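Local coordinates for 4-oxalocrotonate decarboxylase NahK (Pseudomonas putida, PDB 5D2K), which catalyses the metal-assisted decarboxylation of 4-oxalocrotonate to 2-oxopent-4-enoate and carbon dioxide during naphthalene degradation, at residues 19-24 against 30-35; 24-29 against 150-155; 67-72 against 166-171. The protein carries 1 engineered substitution. All coordinates share one frame; numbering follows the deposited sequence.

In the fold
The three contacts lead from the surface to the active site. Contacts 1 and 2 have centres about 6 Å apart and share helix 12-27 and Asn24: the loop after the helix packs back on it in contact 1, and the loop after strand 139-149 meets its C-terminal turn in contact 2. Contact 3, between strand 65-71 and the 166-171 segment leading into strand 170-175, lies near the chain's centre, with its own centre about 14 Å from that of contact 2. Along the chain, contact 1 closes before contact 3 opens, whereas contact 2 interleaves with both. Arg152 joins them, linking the backbone of Ile32 to Asp166, so the N-terminal helix is tied to the ligand-binding core.

Contact 1: 19-24 against 30-35; sequences AEHIEN and HDIGKV
A water lies in the plane of the His21 imidazole, at the edge marked by NE2, and Val35 CG1 also lies at an edge near the ring plane, while Ile32 approaches obliquely, its CD1 3.8 Å from His21 NE2. The His30 ring slants past the carbonyl oxygen of Asn24, with NE2 3.9 Å from that O and no hydrogen bond between them. Here the loop that leaves helix 12-27 doubles back along the helix's last turns and covers them with apolar side chains before helix 35-38 begins. One residue on from His21, Ile22 crosses both partners at about a right angle: its CG1 is 4.0 Å from Ile32 CD1, and its CD1 reaches Val35 CG1 at 3.8 Å. Tyr153 packs on Ile32 and Val35, and helix 160-165 lies against Ile22 and Val35 through Ala165 and Ser162. His21 CG stands anti to the backbone N (chi1 171°), which carries the ring out toward Ile32. The water completes the link, 2.8 Å from His21 NE2 and donating to Gly33 O. His30 is fixed from its own loop: ND1 donates to Asp31 O at 3.0 Å in a nearly straight bond (176°), with the acceptor almost exactly in the ring plane.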
loop_
_atom_site.group_PDB
_atom_site.type_symbol
_atom_site.label_atom_id
_atom_site.label_comp_id
_atom_site.label_asym_id
_atom_site.label_seq_id
_atom_site.Cartn_x
_atom_site.Cartn_y
_atom_site.Cartn_z
ATOM N N ALA A 19 1.317 0.196 19.312
ATOM C CA ALA A 19 1.957 -0.522 18.212
ATOM C C ALA A 19 1.867 -2.033 18.410
ATOM O O ALA A 19 1.574 -2.775 17.465
ATOM C CB ALA A 19 3.397 -0.091 18.076
ATOM N N GLU A 20 2.104 -2.483 19.639
ATOM C CA GLU A 20 1.962 -3.902 19.978
ATOM C C GLU A 20 0.527 -4.402 19.758
ATOM O O GLU A 20 0.299 -5.457 19.152
ATOM C CB GLU A 20 2.395 -4.125 21.430
ATOM C CG GLU A 20 2.236 -5.560 21.905
ATOM C CD GLU A 20 2.628 -5.727 23.361
ATOM O OE1 GLU A 20 2.178 -4.914 24.198
ATOM O OE2 GLU A 20 3.387 -6.665 23.666
ATOM N N HIS A 21 -0.436 -3.630 20.248
ATOM C CA HIS A 21 -1.854 -3.968 20.131
ATOM C C HIS A 21 -2.297 -4.098 18.663
ATOM O O HIS A 21 -2.912 -5.099 18.247
ATOM C CB HIS A 21 -2.641 -2.890 20.881
ATOM C CG HIS A 21 -4.121 -2.947 20.686
ATOM N ND1 HIS A 21 -4.923 -3.863 21.334
ATOM C CD2 HIS A 21 -4.948 -2.176 19.942
ATOM C CE1 HIS A 21 -6.180 -3.666 20.978
ATOM N NE2 HIS A 21 -6.224 -2.646 20.140
ATOM N N ILE A 22 -1.936 -3.106 17.862
ATOM C CA ILE A 22 -2.353 -3.085 16.472
ATOM C C ILE A 22 -1.605 -4.158 15.677
ATOM O O ILE A 22 -2.196 -4.863 14.847
ATOM C CB ILE A 22 -2.129 -1.680 15.866
ATOM C CG1 ILE A 22 -3.064 -0.676 16.539
ATOM C CG2 ILE A 22 -2.337 -1.679 14.348
ATOM C CD1 ILE A 22 -2.819 0.768 16.124
ATOM N N GLU A 23 -0.302 -4.297 15.931
ATOM C CA GLU A 23 0.448 -5.344 15.241
ATOM C C GLU A 23 -0.086 -6.739 15.572
ATOM O O GLU A 23 -0.159 -7.615 14.695
ATOM C CB GLU A 23 1.937 -5.279 15.570
ATOM C CG GLU A 23 2.690 -6.251 14.662
ATOM C CD GLU A 23 4.147 -6.431 15.021
ATOM O OE1 GLU A 23 4.482 -6.484 16.227
ATOM O OE2 GLU A 23 4.971 -6.536 14.097
ATOM N N ASN A 24 -0.470 -6.954 16.831
ATOM C CA ASN A 24 -0.959 -8.274 17.224
ATOM C C ASN A 24 -2.236 -8.659 16.482
ATOM O O ASN A 24 -2.472 -9.839 16.219
ATOM C CB ASN A 24 -1.181 -8.345 18.749
ATOM C CG ASN A 24 0.099 -8.595 19.504
ATOM O OD1 ASN A 24 1.103 -8.987 18.927
ATOM N ND2 ASN A 24 0.056 -8.404 20.819
ATOM N N HIS A 30 -7.157 -11.076 13.792
ATOM C CA HIS A 30 -8.445 -10.661 14.352
ATOM C C HIS A 30 -8.608 -9.171 14.207
ATOM O O HIS A 30 -7.608 -8.438 14.134
ATOM C CB HIS A 30 -8.571 -11.072 15.827
ATOM C CG HIS A 30 -7.572 -10.415 16.736
ATOM N ND1 HIS A 30 -7.736 -9.134 17.227
ATOM C CD2 HIS A 30 -6.407 -10.869 17.254
ATOM C CE1 HIS A 30 -6.707 -8.826 17.999
ATOM N NE2 HIS A 30 -5.889 -9.865 18.037
ATOM N N ASP A 31 -9.853 -8.702 14.186
ATOM C CA ASP A 31 -10.056 -7.266 14.109
ATOM C C ASP A 31 -10.017 -6.625 15.501
ATOM O O ASP A 31 -9.969 -7.317 16.532
ATOM C CB ASP A 31 -11.356 -6.913 13.338
ATOM C CG ASP A 31 -12.626 -7.475 13.969
ATOM O OD1 ASP A 31 -12.702 -7.582 15.205
ATOM O OD2 ASP A 31 -13.573 -7.779 13.204
ATOM N N ILE A 32 -9.955 -5.300 15.508
ATOM C CA ILE A 32 -9.943 -4.499 16.723
ATOM C C ILE A 32 -10.799 -3.264 16.488
ATOM O O ILE A 32 -11.161 -2.951 15.344
ATOM C CB ILE A 32 -8.519 -4.056 17.133
ATOM C CG1 ILE A 32 -7.835 -3.330 15.969
ATOM C CG2 ILE A 32 -7.695 -5.252 17.614
ATOM C CD1 ILE A 32 -6.511 -2.690 16.350
ATOM N N GLY A 33 -11.137 -2.570 17.570
ATOM C CA GLY A 33 -11.842 -1.308 17.454
ATOM C C GLY A 33 -10.920 -0.221 16.939
ATOM O O GLY A 33 -9.700 -0.296 17.144
ATOM N N LYS A 34 -11.488 0.783 16.269
ATOM C CA LYS A 34 -10.733 1.968 15.839
ATOM C C LYS A 34 -9.997 2.548 17.028
ATOM O O LYS A 34 -10.603 2.763 18.073
ATOM C CB LYS A 34 -11.653 3.038 15.247
ATOM C CG LYS A 34 -12.061 2.834 13.805
ATOM C CD LYS A 34 -12.847 4.035 13.298
ATOM C CE LYS A 34 -14.019 4.351 14.216
ATOM N NZ LYS A 34 -14.933 5.372 13.632
ATOM N N VAL A 35 -8.701 2.801 16.897
ATOM C CA VAL A 35 -7.952 3.224 18.076
ATOM C C VAL A 35 -8.308 4.660 18.471
ATOM O O VAL A 35 -8.123 5.049 19.618
ATOM C CB VAL A 35 -6.423 3.078 17.880
ATOM C CG1 VAL A 35 -6.040 1.596 17.882
ATOM C CG2 VAL A 35 -5.947 3.781 16.609
HETATM O O HOH W 1 -8.480 -1.164 19.379
#

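Contact 2: 24-29 against 150-155; sequences NAELNV and DSRYEN
The side chains of Glu26 and Arg152 run alongside each other in the same direction, yet form no salt bridge: Glu26 OE2 stays 5.4 Å from Arg152 NH2, and the carboxylate and guanidinium planes are turned 58° apart. What touches is the aliphatic part of the glutamate, whose CG sits over one face of the guanidinium, 3.7 Å from Arg152 NH2; Asp150 C lies off-centre above the opposite face. Glu26 CG is anti to the backbone N (chi1 177°), and a bend at chi2 carries the carboxylate away to Lys58 and Tyr94. Arg152 likewise spends its charge elsewhere, with NE in a salt bridge to Asp166 and NH2 donating to Ser170 O. Arg152 CG presses on the helix, 3.6 Å from Ala25 CB and equally near the backbone N of Glu26, and bends at chi2 and chi3 beyond it turn the guanidinium back alongside Glu26.

This is the C-terminal end of helix 12-27, closed by a Schellman motif with Val29, at positive phi, as the C-prime residue: His30 N bonds to Ala25 O, and a weak bond joins Val29 N to Glu26 O. Asn24 O accepts twice, from Asn28 N and, on a lone pair in the carbonyl plane, from Asn28 ND2 at 3.0 Å. The facing loop follows strand 139-149 in the fumarylacetoacetate hydrolase-type domain. With a leucine in place of Arg152, the buried Asp166 carboxylate would probably be left without its opposite charge and Ser170 O without this donor. Arg152 sits within an ST turn, in which Tyr153 N donates to Ser151 OG at 3.1 Å, while Arg152 O accepts from Ile32 N.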
loop_
_atom_site.group_PDB
_atom_site.type_symbol
_atom_site.label_atom_id
_atom_site.label_comp_id
_atom_site.label_asym_id
_atom_site.label_seq_id
_atom_site.Cartn_x
_atom_site.Cartn_y
_atom_site.Cartn_z
ATOM N N ASN A 24 -0.470 -6.954 16.831
ATOM C CA ASN A 24 -0.959 -8.274 17.224
ATOM C C ASN A 24 -2.236 -8.659 16.482
ATOM O O ASN A 24 -2.472 -9.839 16.219
ATOM C CB ASN A 24 -1.181 -8.345 18.749
ATOM C CG ASN A 24 0.099 -8.595 19.504
ATOM O OD1 ASN A 24 1.103 -8.987 18.927
ATOM N ND2 ASN A 24 0.056 -8.404 20.819
ATOM N N ALA A 25 -3.056 -7.673 16.126
ATOM C CA ALA A 25 -4.257 -7.954 15.345
ATOM C C ALA A 25 -3.892 -8.529 13.962
ATOM O O ALA A 25 -4.542 -9.443 13.464
ATOM C CB ALA A 25 -5.110 -6.686 15.208
ATOM N N GLU A 26 -2.835 -8.003 13.352
ATOM C CA GLU A 26 -2.355 -8.556 12.095
ATOM C C GLU A 26 -1.751 -9.955 12.273
ATOM O O GLU A 26 -2.110 -10.911 11.559
ATOM C CB GLU A 26 -1.319 -7.609 11.484
ATOM C CG GLU A 26 -0.696 -8.119 10.190
ATOM C CD GLU A 26 0.819 -8.279 10.265
ATOM O OE1 GLU A 26 1.480 -7.612 11.097
ATOM O OE2 GLU A 26 1.342 -9.085 9.457
ATOM N N LEU A 27 -0.817 -10.068 13.218
ATOM C CA LEU A 27 -0.096 -11.323 13.433
ATOM C C LEU A 27 -0.989 -12.461 13.920
ATOM O O LEU A 27 -0.686 -13.632 13.688
ATOM C CB LEU A 27 1.040 -11.108 14.432
ATOM C CG LEU A 27 2.108 -10.133 13.955
ATOM C CD1 LEU A 27 3.131 -9.944 15.059
ATOM C CD2 LEU A 27 2.759 -10.679 12.697
ATOM N N ASN A 28 -2.082 -12.120 14.594
ATOM C CA ASN A 28 -2.966 -13.141 15.144
ATOM C C ASN A 28 -4.364 -13.148 14.533
ATOM O O ASN A 28 -5.278 -13.808 15.037
ATOM C CB ASN A 28 -3.027 -12.976 16.664
ATOM C CG ASN A 28 -1.667 -13.179 17.308
ATOM O OD1 ASN A 28 -1.252 -14.315 17.546
ATOM N ND2 ASN A 28 -0.950 -12.089 17.558
ATOM N N VAL A 29 -4.511 -12.432 13.416
ATOM C CA VAL A 29 -5.667 -12.539 12.531
ATOM C C VAL A 29 -7.003 -12.284 13.251
ATOM O O VAL A 29 -7.877 -13.166 13.322
ATOM C CB VAL A 29 -5.709 -13.935 11.834
ATOM C CG1 VAL A 29 -6.589 -13.879 10.597
ATOM C CG2 VAL A 29 -4.302 -14.414 11.457
ATOM N N ASP A 150 -6.087 -5.468 3.953
ATOM C CA ASP A 150 -6.819 -6.193 4.985
ATOM C C ASP A 150 -6.797 -5.383 6.268
ATOM O O ASP A 150 -5.992 -5.635 7.171
ATOM C CB ASP A 150 -6.198 -7.587 5.183
ATOM C CG ASP A 150 -7.074 -8.518 5.995
ATOM O OD1 ASP A 150 -8.308 -8.400 5.900
ATOM O OD2 ASP A 150 -6.528 -9.374 6.723
ATOM N N SER A 151 -7.675 -4.387 6.351
ATOM C CA SER A 151 -7.719 -3.534 7.533
ATOM C C SER A 151 -7.968 -4.357 8.781
ATOM O O SER A 151 -8.821 -5.244 8.779
ATOM C CB SER A 151 -8.813 -2.478 7.390
ATOM O OG SER A 151 -8.918 -1.696 8.577
ATOM N N ARG A 152 -7.226 -4.067 9.840
ATOM C CA ARG A 152 -7.456 -4.766 11.098
ATOM C C ARG A 152 -8.658 -4.179 11.858
ATOM O O ARG A 152 -8.994 -4.660 12.930
ATOM C CB ARG A 152 -6.183 -4.744 11.963
ATOM C CG ARG A 152 -5.252 -5.960 11.724
ATOM C CD ARG A 152 -4.827 -6.128 10.244
ATOM N NE ARG A 152 -4.023 -4.993 9.789
ATOM C CZ ARG A 152 -3.180 -5.023 8.759
ATOM N NH1 ARG A 152 -2.503 -3.918 8.436
ATOM N NH2 ARG A 152 -2.991 -6.142 8.056
ATOM N N TYR A 153 -9.318 -3.165 11.300
ATOM C CA TYR A 153 -10.508 -2.612 11.951
ATOM C C TYR A 153 -11.765 -3.281 11.442
ATOM O O TYR A 153 -11.862 -3.624 10.267
ATOM C CB TYR A 153 -10.578 -1.095 11.752
ATOM C CG TYR A 153 -9.352 -0.422 12.306
ATOM C CD1 TYR A 153 -9.067 -0.466 13.664
ATOM C CD2 TYR A 153 -8.460 0.218 11.462
ATOM C CE1 TYR A 153 -7.927 0.130 14.172
ATOM C CE2 TYR A 153 -7.318 0.811 11.949
ATOM C CZ TYR A 153 -7.058 0.767 13.304
ATOM O OH TYR A 153 -5.919 1.371 13.764
ATOM N N GLU A 154 -12.718 -3.479 12.356
ATOM C CA GLU A 154 -13.938 -4.220 12.061
ATOM C C GLU A 154 -14.711 -3.596 10.911
ATOM O O GLU A 154 -14.795 -2.371 10.800
ATOM C CB GLU A 154 -14.836 -4.308 13.302
ATOM C CG GLU A 154 -16.161 -5.015 13.042
ATOM C CD GLU A 154 -16.929 -5.319 14.309
ATOM O OE1 GLU A 154 -16.477 -4.900 15.393
ATOM O OE2 GLU A 154 -17.984 -5.982 14.215
ATOM N N ASN A 155 -15.255 -4.469 10.064
ATOM C CA ASN A 155 -16.041 -4.101 8.891
ATOM C C ASN A 155 -15.276 -3.234 7.902
ATOM O O ASN A 155 -15.882 -2.503 7.115
ATOM C CB ASN A 155 -17.332 -3.396 9.310
ATOM C CG ASN A 155 -18.494 -4.359 9.464
ATOM O OD1 ASN A 155 -18.705 -4.933 10.535
ATOM N ND2 ASN A 155 -19.250 -4.551 8.386
#

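Contact 3: 67-72 against 166-171; sequences GLKMGL and DNASST. With OOG (2-oxoadipic acid), chain D.
Lys69 lays the middle of its side chain against Ala168, with CD 3.8 Å from Ala168 CB, and then bends its amine between protein and ligand. With CG between the backbone N and the carbonyl carbon (chi1 46°) and bends at chi2, chi3 and chi4, the chain curls to bring NZ to Ala168 O and the ligand. NZ donates to O5 of 2-oxoadipic acid at 2.7 Å and to Ala168 O at 3.0 Å, the latter tilted 30° from the carbonyl plane; a weak bond of 3.3 Å reaches Ser170 OG. Glu147, a ligand of the magnesium ion together with Glu114 and Glu116, forms a salt bridge with the same amine, which thus connects the metal site with the pocket that holds 2-oxoadipic acid. Ser170 OG is itself positioned by donating to Asn167 O at 2.9 Å. The ligand is held at both ends: Leu72 N donates to O3 at 3.0 Å, and Ser169 OG to O1 at 2.8 Å. Strand 65-71 runs between strands 87-92 and 236-238, with Met70 turned to helix 213-225, while across the pocket helix 160-165 ends in a Schellman motif with Asn167 as its C-prime residue and the chain passes into strand 170-175 beside strand 139-149.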
loop_
_atom_site.group_PDB
_atom_site.type_symbol
_atom_site.label_atom_id
_atom_site.label_comp_id
_atom_site.label_asym_id
_atom_site.label_seq_id
_atom_site.Cartn_x
_atom_site.Cartn_y
_atom_site.Cartn_z
ATOM N N GLY A 67 9.828 -2.479 0.822
ATOM C CA GLY A 67 9.271 -1.366 0.071
ATOM C C GLY A 67 8.316 -0.485 0.843
ATOM O O GLY A 67 8.145 -0.642 2.044
ATOM N N LEU A 68 7.696 0.452 0.136
ATOM C CA LEU A 68 6.712 1.364 0.698
ATOM C C LEU A 68 5.468 1.359 -0.187
ATOM O O LEU A 68 5.562 1.015 -1.369
ATOM C CB LEU A 68 7.271 2.793 0.792
ATOM C CG LEU A 68 8.516 2.991 1.645
ATOM C CD1 LEU A 68 9.088 4.388 1.408
ATOM C CD2 LEU A 68 8.214 2.748 3.122
ATOM N N LYS A 69 4.313 1.728 0.369
ATOM C CA LYS A 69 3.106 1.890 -0.444
ATOM C C LYS A 69 2.448 3.236 -0.186
ATOM O O LYS A 69 2.533 3.793 0.904
ATOM C CB LYS A 69 2.086 0.745 -0.229
ATOM C CG LYS A 69 1.778 0.323 1.216
ATOM C CD LYS A 69 0.602 1.064 1.852
ATOM C CE LYS A 69 -0.709 0.893 1.088
ATOM N NZ LYS A 69 -1.629 -0.243 1.486
ATOM N N MET A 70 1.842 3.777 -1.232
ATOM C CA MET A 70 0.968 4.938 -1.114
ATOM C C MET A 70 -0.469 4.473 -1.186
ATOM O O MET A 70 -0.804 3.585 -1.990
ATOM C CB MET A 70 1.262 5.951 -2.215
ATOM C CG MET A 70 2.535 6.747 -1.961
ATOM S SD MET A 70 2.344 7.966 -0.657
ATOM C CE MET A 70 1.204 9.096 -1.434
ATOM N N GLY A 71 -1.314 5.059 -0.346
ATOM C CA GLY A 71 -2.721 4.709 -0.330
ATOM C C GLY A 71 -3.626 5.914 -0.457
ATOM O O GLY A 71 -3.228 7.041 -0.128
ATOM N N LEU A 72 -4.847 5.658 -0.927
ATOM C CA LEU A 72 -5.861 6.689 -1.104
ATOM C C LEU A 72 -5.341 7.783 -2.028
ATOM O O LEU A 72 -5.328 8.966 -1.690
ATOM C CB LEU A 72 -6.286 7.262 0.246
ATOM C CG LEU A 72 -6.638 6.151 1.247
ATOM C CD1 LEU A 72 -7.101 6.732 2.560
ATOM C CD2 LEU A 72 -7.683 5.177 0.672
ATOM N N ASP A 166 -2.512 1.554 11.571
ATOM C CA ASP A 166 -2.601 0.163 11.101
ATOM C C ASP A 166 -1.825 -0.061 9.785
ATOM O O ASP A 166 -2.156 -0.945 8.984
ATOM C CB ASP A 166 -4.089 -0.207 10.935
ATOM C CG ASP A 166 -4.328 -1.679 10.608
ATOM O OD1 ASP A 166 -3.620 -2.553 11.137
ATOM O OD2 ASP A 166 -5.257 -1.950 9.812
ATOM N N ASN A 167 -0.784 0.740 9.574
ATOM C CA ASN A 167 0.084 0.593 8.412
ATOM C C ASN A 167 -0.689 0.567 7.089
ATOM O O ASN A 167 -0.383 -0.208 6.183
ATOM C CB ASN A 167 0.941 -0.669 8.541
ATOM C CG ASN A 167 2.081 -0.686 7.541
ATOM O OD1 ASN A 167 2.573 0.373 7.154
ATOM N ND2 ASN A 167 2.485 -1.872 7.103
ATOM N N ALA A 168 -1.692 1.431 6.999
ATOM C CA ALA A 168 -2.495 1.582 5.783
ATOM C C ALA A 168 -3.042 0.240 5.268
ATOM O O ALA A 168 -3.131 0.023 4.067
ATOM C CB ALA A 168 -1.677 2.282 4.700
ATOM N N SER A 169 -3.426 -0.638 6.198
ATOM C CA SER A 169 -4.119 -1.901 5.881
ATOM C C SER A 169 -3.262 -2.903 5.095
ATOM O O SER A 169 -3.784 -3.857 4.513
ATOM C CB SER A 169 -5.412 -1.622 5.101
ATOM O OG SER A 169 -6.218 -0.641 5.751
ATOM N N SER A 170 -1.949 -2.710 5.091
ATOM C CA SER A 170 -1.085 -3.565 4.287
ATOM C C SER A 170 -1.041 -4.992 4.819
ATOM O O SER A 170 -1.076 -5.210 6.037
ATOM C CB SER A 170 0.333 -2.996 4.251
ATOM O OG SER A 170 0.342 -1.660 3.771
ATOM N N THR A 171 -0.929 -5.968 3.920
ATOM C CA THR A 171 -0.751 -7.344 4.383
ATOM C C THR A 171 -0.095 -8.286 3.352
ATOM O O THR A 171 0.726 -9.118 3.744
ATOM C CB THR A 171 -2.117 -7.938 4.881
ATOM O OG1 THR A 171 -1.873 -8.944 5.874
ATOM C CG2 THR A 171 -2.974 -8.520 3.746
HETATM C C2 OOG D . -6.150 1.669 2.931
HETATM C C3 OOG D . -5.153 1.193 1.889
HETATM C C4 OOG D . -5.141 2.120 0.691
HETATM C C6 OOG D . -4.558 2.068 -1.850
HETATM O O4 OOG D . -3.891 1.581 -2.792
HETATM O O3 OOG D . -5.411 2.968 -2.063
HETATM C C5 OOG D . -4.336 1.545 -0.453
HETATM C C1 OOG D . -7.465 0.933 2.767
HETATM O O1 OOG D . -7.902 0.179 3.685
HETATM O O2 OOG D . -8.126 1.084 1.706
HETATM O O5 OOG D . -3.508 0.674 -0.300
#